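Local coordinates for protein peptidoglycan N-acetylglucosamine deacetylase (Bacillus cereus, PDB 5N1J) that catalyses the metal-dependent deacetylation of N-acetylglucosamine residues in bacterial peptidoglycan, releasing acetate, at residues 7-12 / 31-36; 59-64 / 75-80; 144-149 / 174-179. All blocks are in the same frame, centred on the assembly; numbering follows the deposited sequence.

Contact 1 (7-12 / 31-36); sequences TFDDGP and TFFLIG. With ZN (zinc ion), chain E.
Phe33 stands beside Asp9 on one face of the sheet, and its side chain meets the first strand along one edge, from CB to CE2. Its CB lies 3.6 Å from Asp9 OD1; CG passes the same oxygen, and Phe33 CD2 comes closest, 3.4 Å from OD1. The oxygen meets the ring at its edge, near the ring plane, with the carboxylate turned almost square to it (84°). Farther out, Phe33 CE2 rests against Thr7 CB at 3.9 Å, again at the edge. OD1 of Asp9 also forms a salt bridge with Arg97, which in addition touches the Phe33 side chain.

On the other face Phe8 and Phe32 run side by side, Phe8 CB lying against Phe32 CD1. Their rings are 26° from parallel but slid far apart, with centroids separated by 5.4 Å, and Leu19 of helix 16-25 packs against both.

The strands belong to a parallel beta-alpha-beta unit of the NodB-type deacetylase barrel, and Thr7 to Asp10 carry the family's TFDD motif. Asp9 is the inferred proton acceptor. Between the strands Phe33 N donates almost straight (174°) to Phe8 O, while Phe8 N reaches Thr31 O and Asp10 N reaches Phe33 O. Past the strand end Ile35 N bonds to Gly11 O, and Pro12, after a cis peptide, sets its CD against Leu34 CD2.

Ile35 turns its CD1 to within 3.6 Å of Asp10 CA. The Asp10 carboxylate holds zinc through OD1 (2.1 Å), and its OD2 accepts a 2.6 Å hydrogen bond from water 1, itself a zinc ligand.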
loop_
_atom_site.group_PDB
_atom_site.type_symbol
_atom_site.label_atom_id
_atom_site.label_comp_id
_atom_site.label_asym_id
_atom_site.label_seq_id
_atom_site.Cartn_x
_atom_site.Cartn_y
_atom_site.Cartn_z
ATOM N N THR A 7 17.112 26.600 -10.972
ATOM C CA THR A 7 15.777 26.808 -11.493
ATOM C C THR A 7 15.013 27.772 -10.591
ATOM O O THR A 7 15.081 27.680 -9.350
ATOM C CB THR A 7 15.020 25.465 -11.651
ATOM O OG1 THR A 7 14.699 24.926 -10.366
ATOM C CG2 THR A 7 15.882 24.458 -12.418
ATOM N N PHE A 8 14.298 28.695 -11.222
ATOM C CA PHE A 8 13.609 29.778 -10.532
ATOM C C PHE A 8 12.111 29.734 -10.834
ATOM O O PHE A 8 11.691 29.814 -11.991
ATOM C CB PHE A 8 14.224 31.135 -10.930
ATOM C CG PHE A 8 15.678 31.273 -10.537
ATOM C CD1 PHE A 8 16.027 31.637 -9.237
ATOM C CD2 PHE A 8 16.695 31.016 -11.461
ATOM C CE1 PHE A 8 17.375 31.744 -8.860
ATOM C CE2 PHE A 8 18.035 31.124 -11.104
ATOM C CZ PHE A 8 18.382 31.490 -9.797
ATOM N N ASP A 9 11.322 29.564 -9.778
ATOM C CA ASP A 9 9.872 29.395 -9.878
ATOM C C ASP A 9 9.101 30.662 -9.506
ATOM O O ASP A 9 9.575 31.463 -8.694
ATOM C CB ASP A 9 9.394 28.266 -8.941
ATOM C CG ASP A 9 9.769 26.870 -9.431
ATOM O OD1 ASP A 9 10.525 26.761 -10.414
ATOM O OD2 ASP A 9 9.288 25.881 -8.817
ATOM N N ASP A 10 7.906 30.785 -10.084
ATOM C CA ASP A 10 6.821 31.674 -9.639
ATOM C C ASP A 10 6.891 33.077 -10.231
ATOM O O ASP A 10 6.063 33.931 -9.893
ATOM C CB ASP A 10 6.776 31.794 -8.097
ATOM C CG ASP A 10 6.338 30.508 -7.391
ATOM O OD1 ASP A 10 6.130 29.446 -8.021
ATOM O OD2 ASP A 10 6.216 30.559 -6.146
ATOM N N GLY A 11 7.844 33.319 -11.126
ATOM C CA GLY A 11 8.014 34.647 -11.684
ATOM C C GLY A 11 7.369 34.823 -13.050
ATOM O O GLY A 11 6.495 34.034 -13.438
ATOM N N PRO A 12 7.779 35.874 -13.779
ATOM C CA PRO A 12 8.766 36.872 -13.331
ATOM C C PRO A 12 8.250 37.818 -12.251
ATOM O O PRO A 12 7.060 37.826 -11.927
ATOM C CB PRO A 12 9.086 37.664 -14.618
ATOM C CG PRO A 12 8.614 36.793 -15.731
ATOM C CD PRO A 12 7.432 36.046 -15.193
ATOM N N THR A 31 17.300 28.230 -15.590
ATOM C CA THR A 31 15.973 27.813 -16.043
ATOM C C THR A 31 14.899 28.530 -15.228
ATOM O O THR A 31 14.982 28.623 -13.988
ATOM C CB THR A 31 15.817 26.288 -15.936
ATOM O OG1 THR A 31 16.880 25.651 -16.665
ATOM C CG2 THR A 31 14.457 25.824 -16.468
ATOM N N PHE A 32 13.895 29.044 -15.925
ATOM C CA PHE A 32 12.822 29.810 -15.289
ATOM C C PHE A 32 11.491 29.163 -15.565
ATOM O O PHE A 32 11.182 28.845 -16.710
ATOM C CB PHE A 32 12.803 31.255 -15.795
ATOM C CG PHE A 32 13.998 32.053 -15.381
ATOM C CD1 PHE A 32 13.987 32.779 -14.193
ATOM C CD2 PHE A 32 15.137 32.064 -16.163
ATOM C CE1 PHE A 32 15.095 33.514 -13.799
ATOM C CE2 PHE A 32 16.253 32.803 -15.774
ATOM C CZ PHE A 32 16.229 33.527 -14.597
ATOM N N PHE A 33 10.705 28.954 -14.510
ATOM C CA PHE A 33 9.376 28.381 -14.650
ATOM C C PHE A 33 8.336 29.436 -14.275
ATOM O O PHE A 33 8.221 29.826 -13.110
ATOM C CB PHE A 33 9.234 27.122 -13.775
ATOM C CG PHE A 33 10.106 25.982 -14.228
ATOM C CD1 PHE A 33 9.793 25.267 -15.385
ATOM C CD2 PHE A 33 11.229 25.624 -13.507
ATOM C CE1 PHE A 33 10.593 24.206 -15.804
ATOM C CE2 PHE A 33 12.030 24.575 -13.913
ATOM C CZ PHE A 33 11.718 23.868 -15.073
ATOM N N LEU A 34 7.570 29.882 -15.264
ATOM C CA LEU A 34 6.764 31.093 -15.112
ATOM C C LEU A 34 5.294 30.832 -14.893
ATOM O O LEU A 34 4.729 29.901 -15.462
ATOM C CB LEU A 34 6.922 31.982 -16.361
ATOM C CG LEU A 34 8.345 32.261 -16.821
ATOM C CD1 LEU A 34 8.353 33.301 -17.950
ATOM C CD2 LEU A 34 9.192 32.753 -15.665
ATOM N N ILE A 35 4.664 31.691 -14.094
ATOM C CA ILE A 35 3.225 31.648 -13.887
ATOM C C ILE A 35 2.552 32.556 -14.913
ATOM O O ILE A 35 2.990 33.691 -15.110
ATOM C CB ILE A 35 2.853 32.084 -12.458
ATOM C CG1 ILE A 35 3.305 31.025 -11.446
ATOM C CG2 ILE A 35 1.347 32.338 -12.343
ATOM C CD1 ILE A 35 3.287 31.535 -9.972
ATOM N N GLY A 36 1.517 32.039 -15.576
ATOM C CA GLY A 36 0.807 32.757 -16.625
ATOM C C GLY A 36 0.517 34.224 -16.345
ATOM O O GLY A 36 0.798 35.085 -17.182
HETATM ZN ZN ZN E . 5.543 27.525 -7.299
HETATM O O HOH W 1 5.806 28.142 -5.221
#

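Contact 2 (59-64 / 75-80); sequences HSMTHN and VNEMKE. With ZN (zinc ion), chain E; EDO (1,2-ethanediol), chain G.
Met61 lays its twice-bent thioether chain across the side chain of Glu80, the two crossing at about a right angle. Met61 SD sits 3.8 Å from Glu80 CG, and Met61 CE ends 3.6 Å from Glu80 OE2, so the thioether meets both the methylene chain and the carboxylate of this exposed glutamate.

Deeper in, Glu77 holds the loop. Its chain, extended beyond CG (chi2 -158°), brings the carboxylate up to the loop at Met61 and Thr62. OE1 takes two backbone amides from the same face of the carboxylate plane: Met61 N at 2.9 Å, on the anti side and bent at the hydrogen (136°), and Thr62 N at 2.7 Å, nearly straight (173°) but from above the plane. OE2 uses its syn lone pair for Thr62 OG1, also 2.7 Å away. Three donors thus fix the rotation of a largely enclosed carboxylate, and Lys67 and Leu68 of helix 65-70 touch the Glu77 side chain.

The loop is the H(S/T)xxH metal motif of the NodB homology family, in which His59 and His63 each bind zinc through NE2, at 2.1 Å from the metal, with Asp10 as the third protein ligand. His59 ND1 is hydrogen-bonded to Arg97 O, a second-shell contact that orients the imidazole. Within the loop Ser60 OG donates to His59 O on a lone pair in the carbonyl plane and accepts from His63 N, an ST motif that ties the backbones of the two ligands together. Thr62 OG1 in turn accepts from Asn64 N in an ST turn.

From helix 74-89, Met78 completes the packing: its SD approaches Ser60 N to 3.5 Å, and its CE lies by Ser60 N and the carbonyl carbon of His59.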
loop_
_atom_site.group_PDB
_atom_site.type_symbol
_atom_site.label_atom_id
_atom_site.label_comp_id
_atom_site.label_asym_id
_atom_site.label_seq_id
_atom_site.Cartn_x
_atom_site.Cartn_y
_atom_site.Cartn_z
ATOM N N HIS A 59 4.867 27.015 -15.240
ATOM C CA HIS A 59 4.613 26.730 -13.823
ATOM C C HIS A 59 3.115 26.918 -13.505
ATOM O O HIS A 59 2.748 27.105 -12.351
ATOM C CB HIS A 59 5.484 27.634 -12.944
ATOM C CG HIS A 59 5.576 27.183 -11.508
ATOM N ND1 HIS A 59 5.777 25.864 -11.156
ATOM C CD2 HIS A 59 5.502 27.878 -10.347
ATOM C CE1 HIS A 59 5.813 25.766 -9.835
ATOM N NE2 HIS A 59 5.656 26.979 -9.321
ATOM N N SER A 60 2.290 26.871 -14.558
ATOM C CA SER A 60 0.819 26.873 -14.535
ATOM C C SER A 60 0.240 28.287 -14.586
ATOM O O SER A 60 0.980 29.276 -14.641
ATOM C CB SER A 60 0.254 26.107 -13.306
ATOM O OG SER A 60 0.168 26.968 -12.173
ATOM N N MET A 61 -1.088 28.365 -14.607
ATOM C CA MET A 61 -1.825 29.635 -14.562
ATOM C C MET A 61 -2.256 30.029 -13.142
ATOM O O MET A 61 -2.053 31.159 -12.717
ATOM C CB MET A 61 -3.074 29.557 -15.448
ATOM C CG MET A 61 -2.813 29.224 -16.916
ATOM S SD MET A 61 -1.937 30.543 -17.807
ATOM C CE MET A 61 -3.076 31.911 -17.554
ATOM N N THR A 62 -2.879 29.098 -12.425
ATOM C CA THR A 62 -3.480 29.404 -11.130
ATOM C C THR A 62 -2.575 29.082 -9.940
ATOM O O THR A 62 -2.753 29.639 -8.861
ATOM C CB THR A 62 -4.799 28.634 -10.932
ATOM O OG1 THR A 62 -4.521 27.229 -10.904
ATOM C CG2 THR A 62 -5.784 28.947 -12.061
ATOM N N HIS A 63 -1.616 28.175 -10.133
ATOM C CA HIS A 63 -0.794 27.677 -9.028
ATOM C C HIS A 63 -1.703 27.158 -7.917
ATOM O O HIS A 63 -1.362 27.242 -6.740
ATOM C CB HIS A 63 0.138 28.772 -8.496
ATOM C CG HIS A 63 1.385 28.256 -7.837
ATOM N ND1 HIS A 63 1.396 27.738 -6.558
ATOM C CD2 HIS A 63 2.667 28.209 -8.272
ATOM C CE1 HIS A 63 2.631 27.383 -6.239
ATOM N NE2 HIS A 63 3.425 27.681 -7.255
ATOM N N ASN A 64 -2.862 26.634 -8.308
ATOM C CA ASN A 64 -3.885 26.200 -7.368
ATOM C C ASN A 64 -3.917 24.680 -7.308
ATOM O O ASN A 64 -4.326 24.028 -8.272
ATOM C CB ASN A 64 -5.254 26.779 -7.778
ATOM C CG ASN A 64 -6.366 26.460 -6.789
ATOM O OD1 ASN A 64 -6.521 25.319 -6.347
ATOM N ND2 ASN A 64 -7.163 27.476 -6.447
ATOM N N VAL A 75 -2.676 19.812 -17.239
ATOM C CA VAL A 75 -2.233 19.916 -18.632
ATOM C C VAL A 75 -2.880 21.110 -19.336
ATOM O O VAL A 75 -2.221 21.820 -20.114
ATOM C CB VAL A 75 -2.522 18.605 -19.406
ATOM C CG1 VAL A 75 -2.195 18.752 -20.903
ATOM C CG2 VAL A 75 -1.727 17.456 -18.791
ATOM N N ASN A 76 -4.162 21.344 -19.061
ATOM C CA ASN A 76 -4.843 22.498 -19.647
ATOM C C ASN A 76 -4.154 23.805 -19.262
ATOM O O ASN A 76 -3.936 24.655 -20.121
ATOM C CB ASN A 76 -6.316 22.531 -19.238
ATOM C CG ASN A 76 -7.103 21.363 -19.807
ATOM O OD1 ASN A 76 -6.776 20.841 -20.871
ATOM N ND2 ASN A 76 -8.152 20.953 -19.099
ATOM N N GLU A 77 -3.794 23.955 -17.986
ATOM C CA GLU A 77 -3.103 25.163 -17.536
ATOM C C GLU A 77 -1.711 25.287 -18.117
ATOM O O GLU A 77 -1.262 26.384 -18.443
ATOM C CB GLU A 77 -2.993 25.215 -16.002
ATOM C CG GLU A 77 -4.324 25.474 -15.311
ATOM C CD GLU A 77 -4.178 26.046 -13.899
ATOM O OE1 GLU A 77 -3.127 26.635 -13.566
ATOM O OE2 GLU A 77 -5.143 25.925 -13.132
ATOM N N MET A 78 -0.999 24.171 -18.199
ATOM C CA MET A 78 0.345 24.225 -18.738
ATOM C C MET A 78 0.293 24.598 -20.230
ATOM O O MET A 78 1.102 25.387 -20.709
ATOM C CB MET A 78 1.064 22.890 -18.518
ATOM C CG MET A 78 1.404 22.611 -17.032
ATOM S SD MET A 78 2.464 23.892 -16.337
ATOM C CE MET A 78 2.623 23.365 -14.614
ATOM N N LYS A 79 -0.687 24.061 -20.942
ATOM C CA LYS A 79 -0.846 24.388 -22.366
ATOM C C LYS A 79 -1.193 25.863 -22.557
ATOM O O LYS A 79 -0.701 26.521 -23.483
ATOM C CB LYS A 79 -1.925 23.507 -23.003
ATOM C CG LYS A 79 -1.885 23.483 -24.539
ATOM C CD LYS A 79 -3.079 22.719 -25.118
ATOM C CE LYS A 79 -3.323 21.383 -24.403
ATOM N NZ LYS A 79 -2.727 20.209 -25.109
ATOM N N GLU A 80 -2.062 26.377 -21.697
ATOM C CA GLU A 80 -2.427 27.796 -21.772
ATOM C C GLU A 80 -1.214 28.692 -21.496
ATOM O O GLU A 80 -0.950 29.669 -22.234
ATOM C CB GLU A 80 -3.562 28.110 -20.795
ATOM C CG GLU A 80 -4.013 29.570 -20.826
ATOM C CD GLU A 80 -5.217 29.835 -19.935
ATOM O OE1 GLU A 80 -5.683 28.889 -19.275
ATOM O OE2 GLU A 80 -5.696 30.992 -19.898
HETATM ZN ZN ZN E . 5.543 27.525 -7.299
HETATM C C1 EDO G . 0.083 26.290 -26.542
HETATM O O1 EDO G . -1.155 26.897 -26.215
HETATM C C2 EDO G . 0.564 26.772 -27.899
HETATM O O2 EDO G . 1.887 27.267 -27.836
HETATM O O HOH W 1 5.806 28.142 -5.221
#

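Contact 3 (144-149 / 174-179); sequences QIAQNV and PAILKG
Neither face nor edge of a flat group enters the packing of Ala146 and Ala175 against each other, or of Ile176 against helix 138-152. The amides nearby, those of Gln144 and Asn148, lie away from the partner helix and bind one another: Gln144 NE2 donates to Asn148 OD1 at 3.0 Å, tilted 34° from the acceptor's carbonyl plane. Asn148 ND2 is held by Ser128 O and Tyr133 OH.

This is a pair of neighbouring outer helices of the deacetylase's alpha/beta barrel, joined in sequence through strand 157-163. The short segments run in the same general direction, with axes 8.9 Å apart at closest approach and inclined at 33°. The close spacing is consistent with the small residues between them: the methyl groups Ala146 CB and Ala175 CB touch at 3.7 Å.

Beside them Ile176 supplies the larger surface. Its CG1 branch, anti to the carbonyl carbon (chi1 -75°), leans over the backbone of the other helix and puts CG1 3.7 Å from Ala146 CA. On the inner side Met162 of strand 157-163 is touched by both Ile145 and Ile176, and Leu6 of strand 3-9 by Ile176, so the helix pair rests on the sheet.

Val149 crosses Ile176 at about a right angle, and the branches pair off: Val149 CG1 lies 4.2 Å from Ile176 CG2, and Val149 CG2 lies 4.0 Å from Ile176 CD1.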
loop_
_atom_site.group_PDB
_atom_site.type_symbol
_atom_site.label_atom_id
_atom_site.label_comp_id
_atom_site.label_asym_id
_atom_site.label_seq_id
_atom_site.Cartn_x
_atom_site.Cartn_y
_atom_site.Cartn_z
ATOM N N GLN A 144 22.318 31.959 4.524
ATOM C CA GLN A 144 21.807 30.667 4.976
ATOM C C GLN A 144 21.292 29.851 3.799
ATOM O O GLN A 144 21.508 28.640 3.720
ATOM C CB GLN A 144 20.699 30.851 6.010
ATOM C CG GLN A 144 20.180 29.542 6.588
ATOM C CD GLN A 144 21.280 28.706 7.216
ATOM O OE1 GLN A 144 22.105 29.215 7.969
ATOM N NE2 GLN A 144 21.301 27.420 6.899
ATOM N N ILE A 145 20.595 30.524 2.896
ATOM C CA ILE A 145 20.097 29.879 1.685
ATOM C C ILE A 145 21.254 29.314 0.880
ATOM O O ILE A 145 21.185 28.183 0.399
ATOM C CB ILE A 145 19.276 30.866 0.847
ATOM C CG1 ILE A 145 17.979 31.178 1.599
ATOM C CG2 ILE A 145 19.024 30.323 -0.558
ATOM C CD1 ILE A 145 17.219 32.345 1.058
ATOM N N ALA A 146 22.328 30.091 0.752
ATOM C CA ALA A 146 23.501 29.625 0.020
ATOM C C ALA A 146 24.061 28.356 0.662
ATOM O O ALA A 146 24.429 27.405 -0.032
ATOM C CB ALA A 146 24.573 30.724 -0.048
ATOM N N GLN A 147 24.116 28.342 1.989
ATOM C CA GLN A 147 24.565 27.169 2.720
ATOM C C GLN A 147 23.670 25.951 2.489
ATOM O O GLN A 147 24.175 24.841 2.317
ATOM C CB GLN A 147 24.644 27.479 4.215
ATOM C CG GLN A 147 25.840 28.331 4.573
ATOM C CD GLN A 147 27.130 27.768 4.005
ATOM O OE1 GLN A 147 27.741 28.360 3.111
ATOM N NE2 GLN A 147 27.547 26.613 4.517
ATOM N N ASN A 148 22.354 26.161 2.507
ATOM C CA ASN A 148 21.396 25.088 2.230
ATOM C C ASN A 148 21.702 24.405 0.901
ATOM O O ASN A 148 21.625 23.182 0.780
ATOM C CB ASN A 148 19.952 25.620 2.199
ATOM C CG ASN A 148 19.476 26.121 3.555
ATOM O OD1 ASN A 148 20.090 25.851 4.581
ATOM N ND2 ASN A 148 18.370 26.853 3.558
ATOM N N VAL A 149 22.043 25.210 -0.098
ATOM C CA VAL A 149 22.280 24.684 -1.433
ATOM C C VAL A 149 23.657 24.045 -1.537
ATOM O O VAL A 149 23.777 22.903 -1.976
ATOM C CB VAL A 149 22.125 25.776 -2.492
ATOM C CG1 VAL A 149 22.568 25.266 -3.867
ATOM C CG2 VAL A 149 20.676 26.262 -2.517
ATOM N N PRO A 174 24.773 34.966 -5.879
ATOM C CA PRO A 174 26.233 35.109 -6.028
ATOM C C PRO A 174 27.059 34.111 -5.203
ATOM O O PRO A 174 28.034 33.543 -5.719
ATOM C CB PRO A 174 26.493 36.541 -5.547
ATOM C CG PRO A 174 25.228 37.266 -5.847
ATOM C CD PRO A 174 24.125 36.264 -5.597
ATOM N N ALA A 175 26.676 33.893 -3.947
ATOM C CA ALA A 175 27.415 32.968 -3.093
ATOM C C ALA A 175 27.263 31.546 -3.617
ATOM O O ALA A 175 28.204 30.749 -3.561
ATOM C CB ALA A 175 26.944 33.063 -1.650
ATOM N N ILE A 176 26.082 31.240 -4.142
ATOM C CA ILE A 176 25.816 29.915 -4.685
ATOM C C ILE A 176 26.661 29.673 -5.936
ATOM O O ILE A 176 27.306 28.630 -6.057
ATOM C CB ILE A 176 24.322 29.726 -4.991
ATOM C CG1 ILE A 176 23.544 29.512 -3.683
ATOM C CG2 ILE A 176 24.093 28.543 -5.928
ATOM C CD1 ILE A 176 22.045 29.755 -3.836
ATOM N N LEU A 177 26.685 30.646 -6.844
ATOM C CA LEU A 177 27.497 30.532 -8.057
ATOM C C LEU A 177 28.981 30.365 -7.712
ATOM O O LEU A 177 29.662 29.505 -8.272
ATOM C CB LEU A 177 27.296 31.751 -8.960
ATOM C CG LEU A 177 25.897 31.944 -9.552
ATOM C CD1 LEU A 177 25.775 33.316 -10.191
ATOM C CD2 LEU A 177 25.585 30.862 -10.573
ATOM N N LYS A 178 29.469 31.181 -6.781
ATOM C CA LYS A 178 30.853 31.087 -6.330
ATOM C C LYS A 178 31.166 29.705 -5.755
ATOM O O LYS A 178 32.146 29.066 -6.147
ATOM C CB LYS A 178 31.151 32.165 -5.281
ATOM C CG LYS A 178 32.517 32.026 -4.606
ATOM C CD LYS A 178 32.574 32.777 -3.276
ATOM C CE LYS A 178 31.523 32.266 -2.287
ATOM N NZ LYS A 178 31.731 30.835 -1.910
ATOM N N GLY A 179 30.323 29.247 -4.833
ATOM C CA GLY A 179 30.566 28.005 -4.120
ATOM C C GLY A 179 30.491 26.751 -4.974
ATOM O O GLY A 179 31.329 25.857 -4.844
#

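Contacts 1 and 2 share the zinc ion and water 1, with Asp10 coming from the first and His59 and His63 from the second. Their backbones also join: Leu34 O probably accepts from His59 N, and Gly36 N probably donates to Ser60 O. Contact 1 is buried sheet core, built on parallel backbone bonding and aromatic side chains. Contact 2, partly buried and with some exposed residues, relies on one carboxylate gripping a loop. Contact 3 is buried too but purely aliphatic, helix on helix, with its centre about 30 Å from that of contact 2 across the chain's centre. It touches neither of the others, though its helix 167-182 packs on strand 3-9, which carries contact 1.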